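Local atomic coordinates of tricorn protease (Thermoplasma acidophilum, PDB entry 1K32), a protein that probably degrades peptides released by the proteasome, acting as a hexameric serine protease whose beta propellers are thought to gate substrate passage. Residues 33-38 / 56-61; 80-85 / 120-125; 928-933 / 1023-1028. All blocks are in the same frame, centred on the assembly; numbering follows the deposited sequence.

Contact 1: residues 33-38 / 56-61; sequences DDLWEH and NNARFF
The methyl of A58 butts against the branch point of L35: A58 CB lies 3.8 Å from L35 CG, and both methyls of the leucine, CD1 and CD2, stand about as near. The isobutyl group therefore fits over the alanine like a shallow cup instead of reaching past it on one arm. Both CB atoms are directed across the gap, and no backbone hydrogen bond crosses it; the CA atoms of L35 and A58 are 7.7 Å apart, consistent with the small size of the alanine. Chi1 (-139°) and chi2 (-149°) of L35 both lie away from staggered values, so the exact placing of its methyls is best read with caution. L35 also packs on I48 and V49 of strand 45-49 and on I69 of strand 66-73.

Two residues further along, E37 and F60 meet less closely. The glutamate runs extended (chi2 -179°), which carries its carboxylate to the edge of the phenyl ring, where E37 OE2 lies near the ring plane and 4.3 Å from F60 CE2. This is a loose contact with the weakly positive ring rim; the real partner of the acid is R46, salt-bridged to OE1, with R26 making only a long, weak ion pair to OE2. F60 is fixed at its backbone N by the carboxylate of D21, and its ring also packs on I28 and I67.

Strand 34-39 is the third strand of one four-stranded antiparallel sheet and strand 54-60 the first of the next: apolar face-to-face packing of successive blades in a beta propeller.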
loop_
_atom_site.group_PDB
_atom_site.type_symbol
_atom_site.label_atom_id
_atom_site.label_comp_id
_atom_site.label_asym_id
_atom_site.label_seq_id
_atom_site.Cartn_x
_atom_site.Cartn_y
_atom_site.Cartn_z
ATOM N N ASP A 33 -13.820 53.888 -27.681
ATOM C CA ASP A 33 -12.474 53.619 -27.168
ATOM C C ASP A 33 -11.352 53.840 -28.186
ATOM O O ASP A 33 -10.182 53.688 -27.862
ATOM C CB ASP A 33 -12.393 52.179 -26.652
ATOM C CG ASP A 33 -13.537 51.820 -25.720
ATOM O OD1 ASP A 33 -13.638 50.631 -25.354
ATOM O OD2 ASP A 33 -14.327 52.716 -25.349
ATOM N N ASP A 34 -11.705 54.192 -29.417
ATOM C CA ASP A 34 -10.704 54.421 -30.454
ATOM C C ASP A 34 -10.558 55.919 -30.729
ATOM O O ASP A 34 -11.372 56.716 -30.279
ATOM C CB ASP A 34 -11.103 53.667 -31.724
ATOM C CG ASP A 34 -10.964 52.152 -31.572
ATOM O OD1 ASP A 34 -11.681 51.404 -32.259
ATOM O OD2 ASP A 34 -10.124 51.708 -30.774
ATOM N N LEU A 35 -9.519 56.301 -31.461
ATOM C CA LEU A 35 -9.276 57.706 -31.765
ATOM C C LEU A 35 -9.777 58.043 -33.158
ATOM O O LEU A 35 -9.517 57.315 -34.114
ATOM C CB LEU A 35 -7.772 58.022 -31.687
ATOM C CG LEU A 35 -7.270 59.329 -31.055
ATOM C CD1 LEU A 35 -5.973 59.755 -31.747
ATOM C CD2 LEU A 35 -8.321 60.424 -31.141
ATOM N N TRP A 36 -10.474 59.165 -33.279
ATOM C CA TRP A 36 -11.002 59.580 -34.575
ATOM C C TRP A 36 -10.541 60.988 -34.916
ATOM O O TRP A 36 -10.141 61.751 -34.036
ATOM C CB TRP A 36 -12.541 59.566 -34.565
ATOM C CG TRP A 36 -13.169 58.222 -34.359
ATOM C CD1 TRP A 36 -13.187 57.492 -33.202
ATOM C CD2 TRP A 36 -13.899 57.455 -35.328
ATOM N NE1 TRP A 36 -13.887 56.326 -33.389
ATOM C CE2 TRP A 36 -14.335 56.277 -34.685
ATOM C CE3 TRP A 36 -14.223 57.649 -36.678
ATOM C CZ2 TRP A 36 -15.081 55.296 -35.343
ATOM C CZ3 TRP A 36 -14.966 56.668 -37.338
ATOM C CH2 TRP A 36 -15.387 55.507 -36.666
ATOM N N GLU A 37 -10.610 61.338 -36.197
ATOM C CA GLU A 37 -10.227 62.673 -36.631
ATOM C C GLU A 37 -11.348 63.236 -37.501
ATOM O O GLU A 37 -11.870 62.555 -38.383
ATOM C CB GLU A 37 -8.902 62.659 -37.415
ATOM C CG GLU A 37 -8.264 64.037 -37.490
ATOM C CD GLU A 37 -6.959 64.077 -38.268
ATOM O OE1 GLU A 37 -7.007 64.127 -39.516
ATOM O OE2 GLU A 37 -5.881 64.057 -37.630
ATOM N N HIS A 38 -11.723 64.479 -37.228
ATOM C CA HIS A 38 -12.779 65.143 -37.970
ATOM C C HIS A 38 -12.266 66.460 -38.550
ATOM O O HIS A 38 -11.653 67.262 -37.851
ATOM C CB HIS A 38 -13.974 65.388 -37.042
ATOM C CG HIS A 38 -15.117 66.095 -37.700
ATOM N ND1 HIS A 38 -15.384 67.432 -37.493
ATOM C CD2 HIS A 38 -16.054 65.653 -38.570
ATOM C CE1 HIS A 38 -16.439 67.781 -38.209
ATOM N NE2 HIS A 38 -16.865 66.720 -38.872
ATOM N N ASN A 56 -8.255 57.265 -23.702
ATOM C CA ASN A 56 -9.049 58.258 -22.976
ATOM C C ASN A 56 -8.531 59.681 -23.185
ATOM O O ASN A 56 -9.186 60.645 -22.792
ATOM C CB ASN A 56 -9.070 57.944 -21.473
ATOM C CG ASN A 56 -7.794 58.364 -20.778
ATOM O OD1 ASN A 56 -7.774 59.336 -20.006
ATOM N ND2 ASN A 56 -6.715 57.653 -21.058
ATOM N N ASN A 57 -7.354 59.808 -23.793
ATOM C CA ASN A 57 -6.754 61.115 -24.044
ATOM C C ASN A 57 -5.853 61.068 -25.274
ATOM O O ASN A 57 -5.206 60.064 -25.534
ATOM C CB ASN A 57 -5.948 61.578 -22.828
ATOM C CG ASN A 57 -5.618 63.069 -22.877
ATOM O OD1 ASN A 57 -6.397 63.855 -23.394
ATOM N ND2 ASN A 57 -4.463 63.462 -22.321
ATOM N N ALA A 58 -5.835 62.160 -26.031
ATOM C CA ALA A 58 -5.018 62.267 -27.244
ATOM C C ALA A 58 -4.713 63.743 -27.427
ATOM O O ALA A 58 -5.630 64.567 -27.420
ATOM C CB ALA A 58 -5.776 61.738 -28.457
ATOM N N ARG A 59 -3.429 64.060 -27.585
ATOM C CA ARG A 59 -2.981 65.438 -27.727
ATOM C C ARG A 59 -2.122 65.672 -28.957
ATOM O O ARG A 59 -1.138 64.962 -29.175
ATOM C CB ARG A 59 -2.168 65.853 -26.489
ATOM C CG ARG A 59 -2.971 65.994 -25.193
ATOM C CD ARG A 59 -3.941 67.170 -25.294
ATOM N NE ARG A 59 -3.234 68.435 -25.459
ATOM C CZ ARG A 59 -2.555 69.045 -24.492
ATOM N NH1 ARG A 59 -1.939 70.193 -24.733
ATOM N NH2 ARG A 59 -2.502 68.516 -23.279
ATOM N N PHE A 60 -2.490 66.682 -29.743
ATOM C CA PHE A 60 -1.732 67.069 -30.933
ATOM C C PHE A 60 -0.408 67.674 -30.472
ATOM O O PHE A 60 -0.376 68.415 -29.496
ATOM C CB PHE A 60 -2.432 68.187 -31.726
ATOM C CG PHE A 60 -3.540 67.731 -32.642
ATOM C CD1 PHE A 60 -4.867 68.042 -32.356
ATOM C CD2 PHE A 60 -3.256 67.072 -33.829
ATOM C CE1 PHE A 60 -5.893 67.708 -33.249
ATOM C CE2 PHE A 60 -4.271 66.729 -34.729
ATOM C CZ PHE A 60 -5.590 67.050 -34.439
ATOM N N PHE A 61 0.681 67.372 -31.166
ATOM C CA PHE A 61 1.940 68.010 -30.825
ATOM C C PHE A 61 1.747 69.424 -31.377
ATOM O O PHE A 61 0.891 69.641 -32.237
ATOM C CB PHE A 61 3.126 67.329 -31.518
ATOM C CG PHE A 61 3.742 66.229 -30.713
ATOM C CD1 PHE A 61 3.066 65.032 -30.506
ATOM C CD2 PHE A 61 5.005 66.390 -30.150
ATOM C CE1 PHE A 61 3.643 64.008 -29.748
ATOM C CE2 PHE A 61 5.587 65.375 -29.393
ATOM C CZ PHE A 61 4.905 64.184 -29.195
#

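Contact 2: residues 80-85 / 120-125; sequences ADLYFY and LIISTD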
loop_
_atom_site.group_PDB
_atom_site.type_symbol
_atom_site.label_atom_id
_atom_site.label_comp_id
_atom_site.label_asym_id
_atom_site.label_seq_id
_atom_site.Cartn_x
_atom_site.Cartn_y
_atom_site.Cartn_z
ATOM N N ALA A 80 -1.667 51.652 -17.695
ATOM C CA ALA A 80 -1.631 52.630 -18.765
ATOM C C ALA A 80 -0.218 52.924 -19.241
ATOM O O ALA A 80 0.760 52.754 -18.497
ATOM C CB ALA A 80 -2.307 53.939 -18.305
ATOM N N ASP A 81 -0.122 53.346 -20.498
ATOM C CA ASP A 81 1.150 53.741 -21.098
ATOM C C ASP A 81 0.854 54.641 -22.297
ATOM O O ASP A 81 -0.276 54.674 -22.793
ATOM C CB ASP A 81 1.976 52.509 -21.480
ATOM C CG ASP A 81 3.055 52.181 -20.431
ATOM O OD1 ASP A 81 3.331 50.987 -20.209
ATOM O OD2 ASP A 81 3.636 53.120 -19.831
ATOM N N LEU A 82 1.852 55.387 -22.753
ATOM C CA LEU A 82 1.647 56.304 -23.863
ATOM C C LEU A 82 2.235 55.876 -25.211
ATOM O O LEU A 82 3.249 55.163 -25.264
ATOM C CB LEU A 82 2.197 57.676 -23.483
ATOM C CG LEU A 82 1.832 58.204 -22.089
ATOM C CD1 LEU A 82 2.549 59.530 -21.876
ATOM C CD2 LEU A 82 0.304 58.373 -21.917
ATOM N N TYR A 83 1.578 56.327 -26.288
ATOM C CA TYR A 83 1.980 56.056 -27.666
ATOM C C TYR A 83 2.011 57.353 -28.469
ATOM O O TYR A 83 1.428 58.374 -28.070
ATOM C CB TYR A 83 0.990 55.139 -28.389
ATOM C CG TYR A 83 1.035 53.679 -28.021
ATOM C CD1 TYR A 83 0.632 53.240 -26.751
ATOM C CD2 TYR A 83 1.466 52.728 -28.946
ATOM C CE1 TYR A 83 0.664 51.884 -26.419
ATOM C CE2 TYR A 83 1.498 51.376 -28.622
ATOM C CZ TYR A 83 1.099 50.962 -27.357
ATOM O OH TYR A 83 1.172 49.630 -27.027
ATOM N N PHE A 84 2.682 57.285 -29.612
ATOM C CA PHE A 84 2.771 58.400 -30.538
ATOM C C PHE A 84 2.111 57.916 -31.818
ATOM O O PHE A 84 2.310 56.768 -32.228
ATOM C CB PHE A 84 4.225 58.753 -30.878
ATOM C CG PHE A 84 4.921 59.591 -29.842
ATOM C CD1 PHE A 84 6.283 59.880 -29.974
ATOM C CD2 PHE A 84 4.234 60.084 -28.735
ATOM C CE1 PHE A 84 6.950 60.649 -29.015
ATOM C CE2 PHE A 84 4.887 60.849 -27.773
ATOM C CZ PHE A 84 6.250 61.133 -27.910
ATOM N N TYR A 85 1.297 58.769 -32.422
ATOM C CA TYR A 85 0.687 58.430 -33.699
ATOM C C TYR A 85 1.193 59.462 -34.700
ATOM O O TYR A 85 1.151 60.664 -34.450
ATOM C CB TYR A 85 -0.840 58.481 -33.657
ATOM C CG TYR A 85 -1.446 58.288 -35.028
ATOM C CD1 TYR A 85 -1.333 57.071 -35.691
ATOM C CD2 TYR A 85 -2.079 59.339 -35.690
ATOM C CE1 TYR A 85 -1.834 56.902 -36.989
ATOM C CE2 TYR A 85 -2.583 59.183 -36.990
ATOM C CZ TYR A 85 -2.454 57.962 -37.629
ATOM O OH TYR A 85 -2.935 57.791 -38.905
ATOM N N LEU A 120 7.451 66.745 -25.819
ATOM C CA LEU A 120 6.403 66.196 -24.974
ATOM C C LEU A 120 6.802 66.181 -23.500
ATOM O O LEU A 120 7.912 65.784 -23.154
ATOM C CB LEU A 120 6.080 64.771 -25.404
ATOM C CG LEU A 120 5.100 63.996 -24.518
ATOM C CD1 LEU A 120 3.764 64.722 -24.479
ATOM C CD2 LEU A 120 4.926 62.582 -25.065
ATOM N N ILE A 121 5.893 66.646 -22.645
ATOM C CA ILE A 121 6.097 66.614 -21.201
ATOM C C ILE A 121 5.015 65.668 -20.698
ATOM O O ILE A 121 3.837 65.832 -21.034
ATOM C CB ILE A 121 5.875 67.986 -20.511
ATOM C CG1 ILE A 121 6.793 69.049 -21.126
ATOM C CG2 ILE A 121 6.161 67.837 -19.006
ATOM C CD1 ILE A 121 8.272 68.709 -21.006
ATOM N N ILE A 122 5.412 64.676 -19.913
ATOM C CA ILE A 122 4.463 63.723 -19.382
ATOM C C ILE A 122 4.372 63.832 -17.884
ATOM O O ILE A 122 5.274 64.355 -17.229
ATOM C CB ILE A 122 4.822 62.250 -19.738
ATOM C CG1 ILE A 122 6.200 61.880 -19.194
ATOM C CG2 ILE A 122 4.737 62.047 -21.236
ATOM C CD1 ILE A 122 6.554 60.401 -19.433
ATOM N N SER A 123 3.259 63.343 -17.354
ATOM C CA SER A 123 3.018 63.356 -15.928
ATOM C C SER A 123 2.876 61.907 -15.519
ATOM O O SER A 123 2.084 61.179 -16.110
ATOM C CB SER A 123 1.737 64.112 -15.626
ATOM O OG SER A 123 1.372 63.936 -14.287
ATOM N N THR A 124 3.652 61.474 -14.526
ATOM C CA THR A 124 3.561 60.087 -14.089
ATOM C C THR A 124 4.149 59.794 -12.715
ATOM O O THR A 124 5.133 60.410 -12.280
ATOM C CB THR A 124 4.208 59.123 -15.130
ATOM O OG1 THR A 124 4.043 57.776 -14.692
ATOM C CG2 THR A 124 5.697 59.410 -15.290
ATOM N N ASP A 125 3.531 58.827 -12.046
ATOM C CA ASP A 125 3.941 58.391 -10.720
ATOM C C ASP A 125 4.675 57.068 -10.844
ATOM O O ASP A 125 5.094 56.482 -9.842
ATOM C CB ASP A 125 2.706 58.194 -9.843
ATOM C CG ASP A 125 1.728 57.205 -10.443
ATOM O OD1 ASP A 125 1.241 57.441 -11.567
ATOM O OD2 ASP A 125 1.450 56.186 -9.790
#
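Packing between consecutive propeller blades is formed here by two pairs, L82 with I122 and F84 with L120. In the first pair L82 CD1 presses on I122 CG2 at 3.4 Å, a tight fit, closer than ordinary van der Waals contact. The isoleucine turns this branch to the leucine because CG1 occupies the crowded position between backbone N and carbonyl carbon (chi1 59°), which puts CG2 beside the N. Although the CA atoms of L82 and I122 are 9.1 Å apart, the side chains bridge the whole gap.

The second pair joins a methyl to a ring rim. L120 CD2 lies in the plane of the F84 ring, 3.2 Å from F84 CE2 and 3.5 Å from F84 CZ, so the approach is end-on to the edge and no CH-pi contact with a face results. F84 and L120 extend across the gap to meet each other. A chi2 of 174° for F84 is far from the perpendicular setting usual for phenylalanine; with so short a contact, it suggests local strain or an imprecisely placed ring. All four residues are buried, and no hydrogen bond links the segments.

Further apolar groups close in: V139 of strand 135-140 touches both L120 and I122, while V111 and F114 of strand 110-114 flank L120. On the other side, L82 leans on R70 of strand 66-73, and the F84 ring meets that of F61 edge-to-face.

Contact 3: residues 928-933 / 1023-1028; sequences KIIAIT and DYAIDA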
loop_
_atom_site.group_PDB
_atom_site.type_symbol
_atom_site.label_atom_id
_atom_site.label_comp_id
_atom_site.label_asym_id
_atom_site.label_seq_id
_atom_site.Cartn_x
_atom_site.Cartn_y
_atom_site.Cartn_z
ATOM N N LYS A 928 7.302 64.693 23.022
ATOM C CA LYS A 928 6.439 65.521 22.193
ATOM C C LYS A 928 6.200 64.939 20.809
ATOM O O LYS A 928 7.101 64.395 20.183
ATOM C CB LYS A 928 7.046 66.922 22.055
ATOM C CG LYS A 928 7.198 67.671 23.372
ATOM C CD LYS A 928 5.841 67.908 24.008
ATOM C CE LYS A 928 5.959 68.561 25.376
ATOM N NZ LYS A 928 4.604 68.784 25.968
ATOM N N ILE A 929 4.980 65.089 20.325
ATOM C CA ILE A 929 4.630 64.575 19.021
ATOM C C ILE A 929 4.185 65.702 18.101
ATOM O O ILE A 929 3.656 66.716 18.553
ATOM C CB ILE A 929 3.481 63.567 19.124
ATOM C CG1 ILE A 929 3.798 62.526 20.203
ATOM C CG2 ILE A 929 3.278 62.886 17.778
ATOM C CD1 ILE A 929 2.661 61.570 20.479
ATOM N N ILE A 930 4.414 65.512 16.810
ATOM C CA ILE A 930 4.010 66.474 15.800
ATOM C C ILE A 930 3.579 65.674 14.580
ATOM O O ILE A 930 4.206 64.675 14.232
ATOM C CB ILE A 930 5.170 67.448 15.437
ATOM C CG1 ILE A 930 4.604 68.648 14.682
ATOM C CG2 ILE A 930 6.242 66.734 14.612
ATOM C CD1 ILE A 930 5.386 69.937 14.930
ATOM N N ALA A 931 2.490 66.097 13.947
ATOM C CA ALA A 931 1.990 65.381 12.791
ATOM C C ALA A 931 2.094 66.184 11.508
ATOM O O ALA A 931 1.977 67.410 11.504
ATOM C CB ALA A 931 0.534 64.953 13.025
ATOM N N ILE A 932 2.350 65.472 10.419
ATOM C CA ILE A 932 2.433 66.087 9.108
ATOM C C ILE A 932 1.381 65.464 8.201
ATOM O O ILE A 932 1.332 64.234 8.045
ATOM C CB ILE A 932 3.805 65.883 8.428
ATOM C CG1 ILE A 932 4.940 66.290 9.367
ATOM C CG2 ILE A 932 3.880 66.772 7.194
ATOM C CD1 ILE A 932 6.328 66.104 8.757
ATOM N N THR A 933 0.550 66.313 7.600
ATOM C CA THR A 933 -0.499 65.859 6.690
ATOM C C THR A 933 -0.535 66.744 5.438
ATOM O O THR A 933 -0.022 67.869 5.460
ATOM C CB THR A 933 -1.890 65.908 7.384
ATOM O OG1 THR A 933 -2.816 65.128 6.634
ATOM C CG2 THR A 933 -2.419 67.360 7.469
ATOM N N ASP A 1023 10.936 69.831 7.280
ATOM C CA ASP A 1023 11.861 70.762 7.928
ATOM C C ASP A 1023 11.155 71.554 9.035
ATOM O O ASP A 1023 11.675 71.699 10.136
ATOM C CB ASP A 1023 12.434 71.745 6.908
ATOM C CG ASP A 1023 13.589 71.167 6.131
ATOM O OD1 ASP A 1023 13.926 71.734 5.071
ATOM O OD2 ASP A 1023 14.162 70.157 6.585
ATOM N N TYR A 1024 9.971 72.080 8.734
ATOM C CA TYR A 1024 9.234 72.837 9.737
ATOM C C TYR A 1024 8.899 71.956 10.938
ATOM O O TYR A 1024 9.041 72.387 12.081
ATOM C CB TYR A 1024 7.934 73.405 9.164
ATOM C CG TYR A 1024 7.216 74.295 10.153
ATOM C CD1 TYR A 1024 7.564 75.640 10.289
ATOM C CD2 TYR A 1024 6.233 73.778 11.004
ATOM C CE1 TYR A 1024 6.952 76.449 11.246
ATOM C CE2 TYR A 1024 5.621 74.576 11.966
ATOM C CZ TYR A 1024 5.985 75.910 12.080
ATOM O OH TYR A 1024 5.384 76.705 13.037
ATOM N N ALA A 1025 8.443 70.733 10.675
ATOM C CA ALA A 1025 8.080 69.797 11.740
ATOM C C ALA A 1025 9.286 69.522 12.626
ATOM O O ALA A 1025 9.167 69.467 13.848
ATOM C CB ALA A 1025 7.544 68.478 11.144
ATOM N N ILE A 1026 10.444 69.332 12.002
ATOM C CA ILE A 1026 11.665 69.088 12.751
ATOM C C ILE A 1026 12.023 70.316 13.598
ATOM O O ILE A 1026 12.272 70.210 14.801
ATOM C CB ILE A 1026 12.845 68.767 11.806
ATOM C CG1 ILE A 1026 12.638 67.388 11.165
ATOM C CG2 ILE A 1026 14.159 68.793 12.596
ATOM C CD1 ILE A 1026 13.597 67.082 10.050
ATOM N N ASP A 1027 12.032 71.484 12.968
ATOM C CA ASP A 1027 12.369 72.711 13.676
ATOM C C ASP A 1027 11.380 73.028 14.791
ATOM O O ASP A 1027 11.773 73.493 15.865
ATOM C CB ASP A 1027 12.443 73.868 12.686
ATOM C CG ASP A 1027 13.575 73.705 11.691
ATOM O OD1 ASP A 1027 13.533 74.344 10.616
ATOM O OD2 ASP A 1027 14.517 72.940 11.990
ATOM N N ALA A 1028 10.100 72.761 14.543
ATOM C CA ALA A 1028 9.067 73.033 15.532
ATOM C C ALA A 1028 9.283 72.185 16.779
ATOM O O ALA A 1028 9.160 72.675 17.902
ATOM C CB ALA A 1028 7.675 72.766 14.940
#
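I930 and I932 point from the strand into the surface of helix 1020-1032, and A1025 receives both. Both pack closely through their CD1 methyls, I930 with the larger share of buried surface. With its CG1 branch anti to the backbone N (chi1 -165°), I930 carries CD1 to A1028, 3.6 Å from A1028 CB, and past the carbonyl of A1025, where I930 CD1 to A1025 O is 4.0 Å. Its other branch is looser, I930 CG2 standing 4.1 Å from A1025 CB. I932 sets its CD1 3.6 Å from A1025 CB, with CG1 just behind at 3.8 Å. One helical turn thus offers two methyls, A1025 and A1028, to two isoleucines, consistent with the segment axes coming within 9.1 Å.

Away from the strand the helix carries the partly exposed D1023 and D1027, tied to helix 830-848 by a hydrogen bond to Y844 OH and a salt bridge to R848, and buried I1026 packs on that same helix. The loose side lies at the strand's start, where K928 is exposed and A1028 only partly covered, so the contact frays towards solvent.

Strand 928-933 is the middle member of a five-stranded parallel sheet, and segment 1023-1028 runs nearly antiparallel to it (167°). A helix laid against a parallel sheet in this way is an alpha/beta arrangement, here in the S41 peptidase part of a ClpP/crotonase-clan fold.

From the N terminus, contact 1 comes first, closing a loop of 17 residues that contains strand 45-49 and joining the first blade to the second. Contact 2 follows, closing a 34-residue excursion that completes the second blade and begins the third. The sheet holding strands 54-60 and 79-86 thus takes part in both, and F61 CZ of contact 1 lies 3.6 Å from F84 CZ of contact 2. Contact 3 comes far later, about 36 Å from contact 2 between centres; its 89-residue loop brings the C-terminal helix back onto the parallel sheet. The three are in series, none nesting or crossing: two join blades at the N-terminal end of the propeller region, one builds the protease domain.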